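Local coordinates for peptidoglycan-recognition protein-SD (Drosophila melanogaster, PDB 2RKQ) that recognises peptidoglycan of Gram-positive bacteria in the innate immunity of the fly and thereby activates the Toll pathway, at residues I100-N105 against R109-E114; E121-A126 against E134-L139; G140-Q143 against T147-P150. All coordinates share one frame; numbering follows the deposited sequence.

The three contacts follow one another along the chain, and all belong to the single amidase-like peptidoglycan-recognition domain built on a mixed sheet. Contact 1 ties the end of strand 97-102 to the lead-in of helix 113-128; contact 2 sets that same helix against strand 136-140, an outermost strand of the sheet. Their centres are about 17 Å apart, yet they meet directly, since Ile100 packs on Leu122 and Leu123. Contact 3 takes up the chain where contact 2 leaves it, its centre about 17 Å from that of contact 2 and about 13 Å from that of contact 1. The path thus runs from central strand to covering helix, outermost strand and a loop probably matching part of the relatives' zinc site.

Contact 1 (I100-N105 against R109-E114); sequences IAFIGN and RAPNKE
Phe102 and Pro111 meet at about a right angle, the CD2-CE2 side of the phenyl ring set against CB and CG of the pyrrolidine. Phe102 CD2 lies 3.5 Å from Pro111 CG and 3.6 Å from Pro111 CB, while the next ring atom, Phe102 CE2, stays 3.8 Å from Pro111 CB. The proline thus bears on one side of the phenyl, obliquely to its plane. With CG anti to its carbonyl carbon (chi1 -77°), Phe102 swings its ring off the strand and toward the incoming chain. Both residues are buried and meet through carbon alone, as suits an apolar pair beside a helix. In the amidase-like fold this is where strand 97-102 runs out and the chain loops back into helix 113-128: Pro111 stands just ahead of the helix, and the phenyl ring also touches Ala115 and Ala119 on it, small residues that let an aromatic ring come close. A proline, with its phi fixed by the ring, fits this stiff approach. Two residues past Phe102, where the strand has ended, Gly104 adopts backbone angles (phi 128°) at which a beta carbon would collide with the carbonyl oxygen of Ile103. Farther out, a water bridges the backbones: it donates to Asn105 O at 2.7 Å and accepts from Arg109 N at 3.2 Å. The CB of Asn105 points away from 109-114, and its amide is used elsewhere, ND2 bonding to Ala35 O and OD1 accepting from Glu107 N.

Contact 2 (E121-A126 against E134-L139); sequences ELLEQA and EGYKLL
Leu123, on helix 113-128, lies over Tyr136 and Leu138 of strand 136-140, the helix-on-sheet packing of a beta-alpha-beta crossover that carries the chain from strand 97-102 past strand 26-33 to the parallel outermost strand. The apolar part is small and rests on the two methyls of Leu123. Leu123 CD1 meets Leu138 CD1 at 4.2 Å, the two side chains crossing at about a right angle, and Leu123 CD2 comes obliquely to the tyrosine ring, 4.3 Å from Tyr136 CE1. Leucine suits the helix position because its forked end can serve both neighbours; Ala29 and Ile100 of the sheet and Leu132 also touch it. Alternate residues of a strand point the same way, which puts Tyr136 and Leu138 together beneath the helix. The second kind of contact is a polar atom against hydrocarbon. Tyr136 holds CG between its backbone N and carbonyl carbon (chi1 61°), and from there the long ring spans the distance to the helix. Before it, Gly135 centres an inverse gamma turn that swings the chain into the strand. At the far end of the ring, Tyr136 OH rests 3.7 Å from Leu123 CB.

Contact 3 (G140-Q143 against T147-P150); sequences GHRQ and TKSP
The loop between strand 136-140 and helix 152-158 carries His141 and Ser149, which probably correspond to two zinc ligands of the amidase-active relatives, where a cysteine takes the place of this serine. Here no metal lies between them: His141 ND1 and Ser149 OG share a hydrogen bond of 2.8 Å, with the hydroxyl at the edge of the imidazole and in its plane. His141 NE2 bonds to Phe89 O and Ser149 OG also to His33 N, so both ring nitrogens are engaged and the hydroxyl has a second partner. Over one face of the imidazole sits the methyl of Thr147, its CG2 3.9 Å from the His141 ring centroid and 12° off the normal, a CH-pi contact. Threonine suits this spot doubly, for its OG1 accepts from Ser149 N in an ST turn. Arg142, bent at chi3, lays its guanidinium edge against the Lys148 carbonyl: Arg142 NH2 donates to Lys148 O over 2.8 Å at 160°, in the carbonyl plane on a lone pair, with a weak second bond from NE. Arg142 NH2 and Lys148 NZ both form salt bridges to Glu152 OE1, which probably offsets their like charge. A leucine in place of the arginine would probably leave Lys148 O without these donors and Glu152 with one cation fewer. At Gly140 a beta carbon would be tight against Pro150, whose CD already lies 4.2 Å from Gly140 CA.

Contact 1 (I100-N105 against R109-E114)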
ATOM      1  N   ILE A 100       1.111  -0.859  -1.747  1.00  9.97           N
ATOM      2  CA  ILE A 100       0.096  -1.358  -0.820  1.00 10.11           C
ATOM      3  C   ILE A 100       0.737  -1.334   0.559  1.00 10.08           C
ATOM      4  O   ILE A 100       1.765  -1.972   0.773  1.00 10.94           O
ATOM      5  CB  ILE A 100      -0.280  -2.801  -1.174  1.00 10.05           C
ATOM      6  CG1 ILE A 100      -0.907  -2.852  -2.576  1.00 10.29           C
ATOM      7  CG2 ILE A 100      -1.279  -3.328  -0.156  1.00 11.92           C
ATOM      8  CD1 ILE A 100      -0.885  -4.219  -3.197  1.00 11.36           C
ATOM      9  N   ALA A 101       0.145  -0.571   1.478  1.00  9.97           N
ATOM     10  CA  ALA A 101       0.705  -0.472   2.828  1.00  9.55           C
ATOM     11  C   ALA A 101      -0.230  -1.074   3.845  1.00  9.75           C
ATOM     12  O   ALA A 101      -1.426  -0.767   3.868  1.00 10.09           O
ATOM     13  CB  ALA A 101       1.007   0.983   3.195  1.00 10.11           C
ATOM     14  N   PHE A 102       0.313  -1.955   4.677  1.00  9.81           N
ATOM     15  CA  PHE A 102      -0.438  -2.436   5.809  1.00 10.09           C
ATOM     16  C   PHE A 102      -0.342  -1.396   6.907  1.00 10.75           C
ATOM     17  O   PHE A 102       0.754  -0.902   7.237  1.00 10.30           O
ATOM     18  CB  PHE A 102       0.167  -3.736   6.319  1.00 10.55           C
ATOM     19  CG  PHE A 102      -0.158  -4.946   5.485  1.00 10.31           C
ATOM     20  CD1 PHE A 102       0.464  -5.160   4.260  1.00 10.56           C
ATOM     21  CD2 PHE A 102      -1.053  -5.905   5.972  1.00 11.12           C
ATOM     22  CE1 PHE A 102       0.173  -6.289   3.513  1.00 10.38           C
ATOM     23  CE2 PHE A 102      -1.347  -7.047   5.231  1.00 11.64           C
ATOM     24  CZ  PHE A 102      -0.729  -7.245   4.009  1.00 11.58           C
ATOM     25  N   ILE A 103      -1.496  -1.072   7.471  1.00 10.44           N
ATOM     26  CA  ILE A 103      -1.529  -0.104   8.560  1.00 11.30           C
ATOM     27  C   ILE A 103      -1.042  -0.809   9.821  1.00 11.23           C
ATOM     28  O   ILE A 103      -1.604  -1.843  10.223  1.00 12.09           O
ATOM     29  CB  ILE A 103      -2.937   0.468   8.786  1.00 11.13           C
ATOM     30  CG1 ILE A 103      -3.425   1.176   7.506  1.00 12.63           C
ATOM     31  CG2 ILE A 103      -2.911   1.406  10.018  1.00 13.10           C
ATOM     32  CD1 ILE A 103      -4.891   1.564   7.515  1.00 13.43           C
ATOM     33  N   GLY A 104       0.002  -0.237  10.415  1.00 11.59           N
ATOM     34  CA  GLY A 104       0.625  -0.796  11.614  1.00 12.28           C
ATOM     35  C   GLY A 104       2.118  -0.965  11.468  1.00 12.10           C
ATOM     36  O   GLY A 104       2.710  -0.513  10.489  1.00 12.07           O
ATOM     37  N   ASN A 105       2.723  -1.633  12.453  1.00 12.72           N
ATOM     38  CA  ASN A 105       4.147  -1.870  12.450  1.00 13.12           C
ATOM     39  C   ASN A 105       4.383  -3.359  12.580  1.00 13.48           C
ATOM     40  O   ASN A 105       4.039  -3.977  13.597  1.00 14.37           O
ATOM     41  CB  ASN A 105       4.855  -1.112  13.574  1.00 13.55           C
ATOM     42  CG  ASN A 105       6.361  -1.175  13.436  1.00 16.26           C
ATOM     43  OD1 ASN A 105       6.946  -2.257  13.341  1.00 18.79           O
ATOM     44  ND2 ASN A 105       6.991  -0.017  13.375  1.00 20.95           N
ATOM     45  N   ARG A 109       5.748  -8.595  14.716  1.00 18.30           N
ATOM     46  CA  ARG A 109       4.643  -9.509  14.562  1.00 18.83           C
ATOM     47  C   ARG A 109       4.022  -9.284  13.196  1.00 17.18           C
ATOM     48  O   ARG A 109       4.120  -8.177  12.641  1.00 16.56           O
ATOM     49  CB  ARG A 109       3.615  -9.303  15.678  1.00 19.21           C
ATOM     50  CG  ARG A 109       2.801  -8.038  15.575  1.00 23.23           C
ATOM     51  CD  ARG A 109       1.821  -7.903  16.752  1.00 23.74           C
ATOM     52  NE  ARG A 109       0.747  -8.899  16.732  1.00 32.18           N
ATOM     53  CZ  ARG A 109      -0.043  -9.173  17.766  1.00 35.14           C
ATOM     54  NH1 ARG A 109       0.114  -8.527  18.923  1.00 36.82           N
ATOM     55  NH2 ARG A 109      -0.991 -10.096  17.651  1.00 37.71           N
ATOM     56  N   ALA A 110       3.415 -10.334  12.659  1.00 16.18           N
ATOM     57  CA  ALA A 110       2.721 -10.280  11.368  1.00 15.97           C
ATOM     58  C   ALA A 110       1.403  -9.530  11.483  1.00 15.44           C
ATOM     59  O   ALA A 110       0.808  -9.470  12.566  1.00 15.54           O
ATOM     60  CB  ALA A 110       2.460 -11.690  10.855  1.00 16.36           C
ATOM     61  N   PRO A 111       0.923  -8.964  10.356  1.00 14.16           N
ATOM     62  CA  PRO A 111      -0.444  -8.463  10.317  1.00 14.29           C
ATOM     63  C   PRO A 111      -1.437  -9.591  10.624  1.00 14.42           C
ATOM     64  O   PRO A 111      -1.087 -10.785  10.517  1.00 15.10           O
ATOM     65  CB  PRO A 111      -0.615  -8.026   8.856  1.00 14.08           C
ATOM     66  CG  PRO A 111       0.794  -7.740   8.373  1.00 14.28           C
ATOM     67  CD  PRO A 111       1.622  -8.780   9.065  1.00 14.14           C
ATOM     68  N   ASN A 112      -2.656  -9.194  10.974  1.00 14.85           N
ATOM     69  CA  ASN A 112      -3.763 -10.121  11.209  1.00 15.25           C
ATOM     70  C   ASN A 112      -4.056 -10.934   9.954  1.00 15.09           C
ATOM     71  O   ASN A 112      -3.863 -10.450   8.837  1.00 13.89           O
ATOM     72  CB  ASN A 112      -5.024  -9.333  11.603  1.00 16.01           C
ATOM     73  CG  ASN A 112      -4.865  -8.575  12.909  1.00 18.27           C
ATOM     74  OD1 ASN A 112      -4.002  -8.892  13.736  1.00 22.20           O
ATOM     75  ND2 ASN A 112      -5.713  -7.586  13.117  1.00 20.52           N
ATOM     76  N   LYS A 113      -4.556 -12.153  10.130  1.00 14.95           N
ATOM     77  CA  LYS A 113      -4.913 -12.993   8.990  1.00 15.91           C
ATOM     78  C   LYS A 113      -5.853 -12.276   8.030  1.00 14.63           C
ATOM     79  O   LYS A 113      -5.679 -12.380   6.812  1.00 14.54           O
ATOM     80  CB  LYS A 113      -5.541 -14.325   9.437  1.00 16.84           C
ATOM     81  CG  LYS A 113      -6.151 -15.129   8.288  1.00 18.99           C
ATOM     82  CD  LYS A 113      -6.835 -16.382   8.773  1.00 19.58           C
ATOM     83  CE  LYS A 113      -7.297 -17.231   7.616  1.00 20.97           C
ATOM     84  NZ  LYS A 113      -8.479 -16.672   6.906  1.00 21.00           N
ATOM     85  N   GLU A 114      -6.847 -11.558   8.558  1.00 14.07           N
ATOM     86  CA  GLU A 114      -7.809 -10.867   7.696  1.00 14.45           C
ATOM     87  C   GLU A 114      -7.113  -9.849   6.805  1.00 13.62           C
ATOM     88  O   GLU A 114      -7.500  -9.663   5.661  1.00 13.70           O
ATOM     89  CB  GLU A 114      -8.886 -10.171   8.508  1.00 16.14           C
ATOM     90  CG  GLU A 114      -9.861 -11.125   9.145  1.00 19.87           C
ATOM     91  CD  GLU A 114      -9.288 -11.739  10.386  1.00 24.05           C
ATOM     92  OE1 GLU A 114      -8.337 -11.138  10.963  1.00 25.30           O
ATOM     93  OE2 GLU A 114      -9.785 -12.821  10.790  1.00 26.24           O
TER
HETATM   94  O   HOH W   1       5.709  -5.430  15.146  1.00 19.94           O

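Contact 2 (E121-A126 against E134-L139)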
ATOM      1  N   GLU A 121      -6.118 -11.076  -1.859  1.00 12.23           N
ATOM      2  CA  GLU A 121      -7.308 -10.889  -2.678  1.00 11.68           C
ATOM      3  C   GLU A 121      -7.184  -9.608  -3.492  1.00 11.29           C
ATOM      4  O   GLU A 121      -7.588  -9.551  -4.664  1.00 12.38           O
ATOM      5  CB  GLU A 121      -8.566 -10.844  -1.793  1.00 12.14           C
ATOM      6  CG  GLU A 121      -8.894 -12.187  -1.165  1.00 15.23           C
ATOM      7  CD  GLU A 121      -9.660 -12.080   0.132  1.00 19.06           C
ATOM      8  OE1 GLU A 121     -10.219 -11.005   0.406  1.00 21.25           O
ATOM      9  OE2 GLU A 121      -9.702 -13.092   0.883  1.00 22.77           O
ATOM     10  N   LEU A 122      -6.594  -8.581  -2.893  1.00 11.33           N
ATOM     11  CA  LEU A 122      -6.382  -7.334  -3.608  1.00 10.78           C
ATOM     12  C   LEU A 122      -5.440  -7.483  -4.792  1.00 11.39           C
ATOM     13  O   LEU A 122      -5.701  -6.929  -5.856  1.00 11.70           O
ATOM     14  CB  LEU A 122      -5.843  -6.299  -2.631  1.00 10.85           C
ATOM     15  CG  LEU A 122      -5.436  -4.963  -3.248  1.00 10.43           C
ATOM     16  CD1 LEU A 122      -6.659  -4.270  -3.799  1.00 12.59           C
ATOM     17  CD2 LEU A 122      -4.769  -4.118  -2.181  1.00 10.61           C
ATOM     18  N   LEU A 123      -4.346  -8.228  -4.620  1.00 11.10           N
ATOM     19  CA  LEU A 123      -3.433  -8.447  -5.723  1.00 10.90           C
ATOM     20  C   LEU A 123      -4.136  -9.156  -6.866  1.00 11.27           C
ATOM     21  O   LEU A 123      -4.002  -8.767  -8.024  1.00 11.72           O
ATOM     22  CB  LEU A 123      -2.207  -9.236  -5.258  1.00 11.15           C
ATOM     23  CG  LEU A 123      -1.270  -8.430  -4.359  1.00 11.00           C
ATOM     24  CD1 LEU A 123      -0.314  -9.338  -3.602  1.00 13.28           C
ATOM     25  CD2 LEU A 123      -0.524  -7.379  -5.195  1.00 12.77           C
ATOM     26  N   GLU A 124      -4.898 -10.187  -6.531  1.00 11.28           N
ATOM     27  CA  GLU A 124      -5.662 -10.917  -7.547  1.00 12.30           C
ATOM     28  C   GLU A 124      -6.614  -9.980  -8.275  1.00 12.25           C
ATOM     29  O   GLU A 124      -6.714 -10.009  -9.512  1.00 12.62           O
ATOM     30  CB  GLU A 124      -6.428 -12.067  -6.917  1.00 13.00           C
ATOM     31  CG  GLU A 124      -7.202 -12.888  -7.947  1.00 17.25           C
ATOM     32  CD  GLU A 124      -8.159 -13.872  -7.324  1.00 24.65           C
ATOM     33  OE1 GLU A 124      -9.017 -14.411  -8.057  1.00 26.82           O
ATOM     34  OE2 GLU A 124      -8.082 -14.093  -6.100  1.00 30.23           O
ATOM     35  N   GLN A 125      -7.302  -9.147  -7.502  1.00 12.36           N
ATOM     36  CA  GLN A 125      -8.242  -8.201  -8.073  1.00 12.20           C
ATOM     37  C   GLN A 125      -7.553  -7.156  -8.953  1.00 12.29           C
ATOM     38  O   GLN A 125      -8.043  -6.813 -10.019  1.00 12.81           O
ATOM     39  CB  GLN A 125      -8.995  -7.525  -6.941  1.00 12.26           C
ATOM     40  CG  GLN A 125      -9.970  -6.466  -7.398  1.00 13.19           C
ATOM     41  CD  GLN A 125     -10.957  -6.147  -6.312  1.00 16.24           C
ATOM     42  OE1 GLN A 125     -10.854  -5.113  -5.636  1.00 19.05           O
ATOM     43  NE2 GLN A 125     -11.885  -7.056  -6.090  1.00 14.82           N
ATOM     44  N   ALA A 126      -6.416  -6.659  -8.494  1.00 11.90           N
ATOM     45  CA  ALA A 126      -5.677  -5.676  -9.267  1.00 11.44           C
ATOM     46  C   ALA A 126      -5.254  -6.252 -10.620  1.00 11.27           C
ATOM     47  O   ALA A 126      -5.275  -5.541 -11.633  1.00 11.44           O
ATOM     48  CB  ALA A 126      -4.458  -5.195  -8.485  1.00 11.31           C
ATOM     49  N   GLU A 134      -0.222  -9.377 -14.969  1.00 11.26           N
ATOM     50  CA  GLU A 134      -0.302 -10.715 -14.426  1.00 11.76           C
ATOM     51  C   GLU A 134       1.070 -11.212 -13.967  1.00 12.06           C
ATOM     52  O   GLU A 134       1.200 -11.761 -12.870  1.00 12.84           O
ATOM     53  CB  GLU A 134      -0.915 -11.679 -15.440  1.00 11.62           C
ATOM     54  CG  GLU A 134      -1.173 -13.063 -14.844  1.00 11.78           C
ATOM     55  CD  GLU A 134      -1.562 -14.099 -15.872  1.00 13.16           C
ATOM     56  OE1 GLU A 134      -1.011 -14.070 -16.987  1.00 12.53           O
ATOM     57  OE2 GLU A 134      -2.402 -14.954 -15.513  1.00 13.33           O
ATOM     58  N   GLY A 135       2.096 -10.997 -14.801  1.00 11.94           N
ATOM     59  CA  GLY A 135       3.456 -11.423 -14.462  1.00 12.92           C
ATOM     60  C   GLY A 135       4.147 -10.354 -13.647  1.00 13.00           C
ATOM     61  O   GLY A 135       5.218  -9.880 -14.027  1.00 13.70           O
ATOM     62  N   TYR A 136       3.521  -9.940 -12.549  1.00 12.08           N
ATOM     63  CA  TYR A 136       4.074  -8.822 -11.767  1.00 12.11           C
ATOM     64  C   TYR A 136       5.267  -9.230 -10.935  1.00 12.51           C
ATOM     65  O   TYR A 136       5.482 -10.413 -10.671  1.00 13.45           O
ATOM     66  CB  TYR A 136       3.001  -8.147 -10.897  1.00 11.94           C
ATOM     67  CG  TYR A 136       2.325  -9.014  -9.851  1.00 11.82           C
ATOM     68  CD1 TYR A 136       2.808  -9.057  -8.534  1.00 13.43           C
ATOM     69  CD2 TYR A 136       1.166  -9.717 -10.147  1.00 11.34           C
ATOM     70  CE1 TYR A 136       2.186  -9.813  -7.563  1.00 12.08           C
ATOM     71  CE2 TYR A 136       0.505 -10.478  -9.162  1.00 12.08           C
ATOM     72  CZ  TYR A 136       1.033 -10.518  -7.876  1.00 11.72           C
ATOM     73  OH  TYR A 136       0.401 -11.260  -6.896  1.00 14.38           O
ATOM     74  N   LYS A 137       6.075  -8.242 -10.572  1.00 12.00           N
ATOM     75  CA  LYS A 137       7.098  -8.446  -9.560  1.00 11.71           C
ATOM     76  C   LYS A 137       6.539  -7.962  -8.251  1.00 12.02           C
ATOM     77  O   LYS A 137       6.088  -6.820  -8.158  1.00 12.41           O
ATOM     78  CB  LYS A 137       8.344  -7.626  -9.887  1.00 12.04           C
ATOM     79  CG  LYS A 137       8.945  -7.933 -11.246  1.00 13.05           C
ATOM     80  CD  LYS A 137       9.310  -9.404 -11.385  1.00 15.57           C
ATOM     81  CE  LYS A 137      10.018  -9.604 -12.733  1.00 20.45           C
ATOM     82  NZ  LYS A 137      10.131 -11.047 -13.111  1.00 22.13           N
ATOM     83  N   LEU A 138       6.549  -8.833  -7.244  1.00 10.98           N
ATOM     84  CA  LEU A 138       6.144  -8.435  -5.913  1.00 11.13           C
ATOM     85  C   LEU A 138       7.390  -8.118  -5.114  1.00 11.82           C
ATOM     86  O   LEU A 138       8.306  -8.950  -5.024  1.00 11.49           O
ATOM     87  CB  LEU A 138       5.360  -9.553  -5.232  1.00 11.55           C
ATOM     88  CG  LEU A 138       4.914  -9.278  -3.800  1.00 12.56           C
ATOM     89  CD1 LEU A 138       3.751  -8.312  -3.772  1.00 12.83           C
ATOM     90  CD2 LEU A 138       4.538 -10.605  -3.165  1.00 15.46           C
ATOM     91  N   LEU A 139       7.419  -6.938  -4.499  1.00 11.18           N
ATOM     92  CA  LEU A 139       8.605  -6.489  -3.773  1.00 11.09           C
ATOM     93  C   LEU A 139       8.238  -5.961  -2.409  1.00 11.08           C
ATOM     94  O   LEU A 139       7.167  -5.404  -2.235  1.00 10.98           O
ATOM     95  CB  LEU A 139       9.278  -5.346  -4.527  1.00 11.54           C
ATOM     96  CG  LEU A 139       9.737  -5.738  -5.932  1.00 12.42           C
ATOM     97  CD1 LEU A 139      10.095  -4.480  -6.712  1.00 14.80           C
ATOM     98  CD2 LEU A 139      10.935  -6.652  -5.857  1.00 13.78           C
TER

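Contact 3 (G140-Q143 against T147-P150)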
ATOM      1  N   GLY A 140       9.121  -6.126  -1.434  1.00 10.02           N
ATOM      2  CA  GLY A 140       8.936  -5.369  -0.203  1.00 10.07           C
ATOM      3  C   GLY A 140       9.438  -3.956  -0.385  1.00 10.83           C
ATOM      4  O   GLY A 140      10.333  -3.702  -1.196  1.00 10.32           O
ATOM      5  N   HIS A 141       8.892  -3.042   0.408  1.00 10.92           N
ATOM      6  CA  HIS A 141       9.293  -1.642   0.396  1.00 10.72           C
ATOM      7  C   HIS A 141      10.822  -1.520   0.546  1.00 11.38           C
ATOM      8  O   HIS A 141      11.460  -0.734  -0.149  1.00 11.61           O
ATOM      9  CB  HIS A 141       8.539  -0.970   1.539  1.00 11.23           C
ATOM     10  CG  HIS A 141       8.497   0.523   1.475  1.00 10.30           C
ATOM     11  ND1 HIS A 141       7.956   1.272   2.498  1.00 11.16           N
ATOM     12  CD2 HIS A 141       8.919   1.403   0.537  1.00 12.66           C
ATOM     13  CE1 HIS A 141       8.047   2.553   2.190  1.00 13.13           C
ATOM     14  NE2 HIS A 141       8.636   2.661   1.011  1.00 12.49           N
ATOM     15  N   ARG A 142      11.402  -2.341   1.420  1.00 11.92           N
ATOM     16  CA  ARG A 142      12.845  -2.309   1.655  1.00 12.76           C
ATOM     17  C   ARG A 142      13.681  -2.659   0.421  1.00 12.41           C
ATOM     18  O   ARG A 142      14.889  -2.391   0.389  1.00 13.77           O
ATOM     19  CB  ARG A 142      13.220  -3.269   2.781  1.00 12.44           C
ATOM     20  CG  ARG A 142      12.813  -4.717   2.550  1.00 13.28           C
ATOM     21  CD  ARG A 142      13.352  -5.622   3.643  1.00 14.87           C
ATOM     22  NE  ARG A 142      12.787  -5.277   4.939  1.00 14.53           N
ATOM     23  CZ  ARG A 142      13.095  -5.911   6.060  1.00 15.61           C
ATOM     24  NH1 ARG A 142      13.947  -6.934   6.024  1.00 15.07           N
ATOM     25  NH2 ARG A 142      12.544  -5.532   7.205  1.00 15.03           N
ATOM     26  N   GLN A 143      13.068  -3.295  -0.572  1.00 12.22           N
ATOM     27  CA  GLN A 143      13.805  -3.634  -1.790  1.00 12.46           C
ATOM     28  C   GLN A 143      13.876  -2.454  -2.761  1.00 13.03           C
ATOM     29  O   GLN A 143      14.665  -2.489  -3.711  1.00 13.89           O
ATOM     30  CB  GLN A 143      13.196  -4.848  -2.480  1.00 12.43           C
ATOM     31  CG  GLN A 143      13.164  -6.074  -1.589  1.00 12.27           C
ATOM     32  CD  GLN A 143      12.517  -7.239  -2.272  1.00 12.46           C
ATOM     33  OE1 GLN A 143      11.356  -7.592  -1.983  1.00 13.26           O
ATOM     34  NE2 GLN A 143      13.262  -7.868  -3.181  1.00 12.78           N
ATOM     35  N   THR A 147      14.713   1.467   3.916  1.00 16.10           N
ATOM     36  CA  THR A 147      13.745   1.399   4.997  1.00 15.92           C
ATOM     37  C   THR A 147      13.655  -0.032   5.506  1.00 15.32           C
ATOM     38  O   THR A 147      14.007  -0.964   4.788  1.00 15.14           O
ATOM     39  CB  THR A 147      12.338   1.875   4.535  1.00 15.36           C
ATOM     40  OG1 THR A 147      11.407   1.787   5.620  1.00 15.68           O
ATOM     41  CG2 THR A 147      11.807   1.046   3.338  1.00 15.66           C
ATOM     42  N   LYS A 148      13.190  -0.193   6.745  1.00 15.67           N
ATOM     43  CA  LYS A 148      12.868  -1.507   7.287  1.00 15.55           C
ATOM     44  C   LYS A 148      11.499  -1.971   6.809  1.00 14.30           C
ATOM     45  O   LYS A 148      11.178  -3.151   6.896  1.00 14.97           O
ATOM     46  CB  LYS A 148      12.871  -1.496   8.817  1.00 17.13           C
ATOM     47  CG  LYS A 148      14.252  -1.229   9.436  1.00 20.40           C
ATOM     48  CD  LYS A 148      15.303  -2.248   8.967  1.00 25.47           C
ATOM     49  CE  LYS A 148      15.595  -3.338  10.000  1.00 28.88           C
ATOM     50  NZ  LYS A 148      14.466  -4.291  10.223  1.00 30.58           N
ATOM     51  N   SER A 149      10.686  -1.029   6.337  1.00 13.57           N
ATOM     52  CA  SER A 149       9.345  -1.355   5.860  1.00 12.70           C
ATOM     53  C   SER A 149       9.437  -2.498   4.844  1.00 12.67           C
ATOM     54  O   SER A 149      10.346  -2.494   4.014  1.00 13.15           O
ATOM     55  CB  SER A 149       8.754  -0.111   5.225  1.00 12.57           C
ATOM     56  OG  SER A 149       7.479  -0.378   4.682  1.00 10.94           O
ATOM     57  N   PRO A 150       8.508  -3.477   4.878  1.00 12.55           N
ATOM     58  CA  PRO A 150       7.259  -3.563   5.635  1.00 12.32           C
ATOM     59  C   PRO A 150       7.397  -4.214   7.008  1.00 12.37           C
ATOM     60  O   PRO A 150       6.395  -4.643   7.591  1.00 11.03           O
ATOM     61  CB  PRO A 150       6.377  -4.416   4.713  1.00 12.04           C
ATOM     62  CG  PRO A 150       7.375  -5.421   4.122  1.00 12.20           C
ATOM     63  CD  PRO A 150       8.675  -4.637   3.967  1.00 12.24           C
TER
HETATM   64  O   HOH W   2      16.376  -1.266   2.507  1.00 31.46           O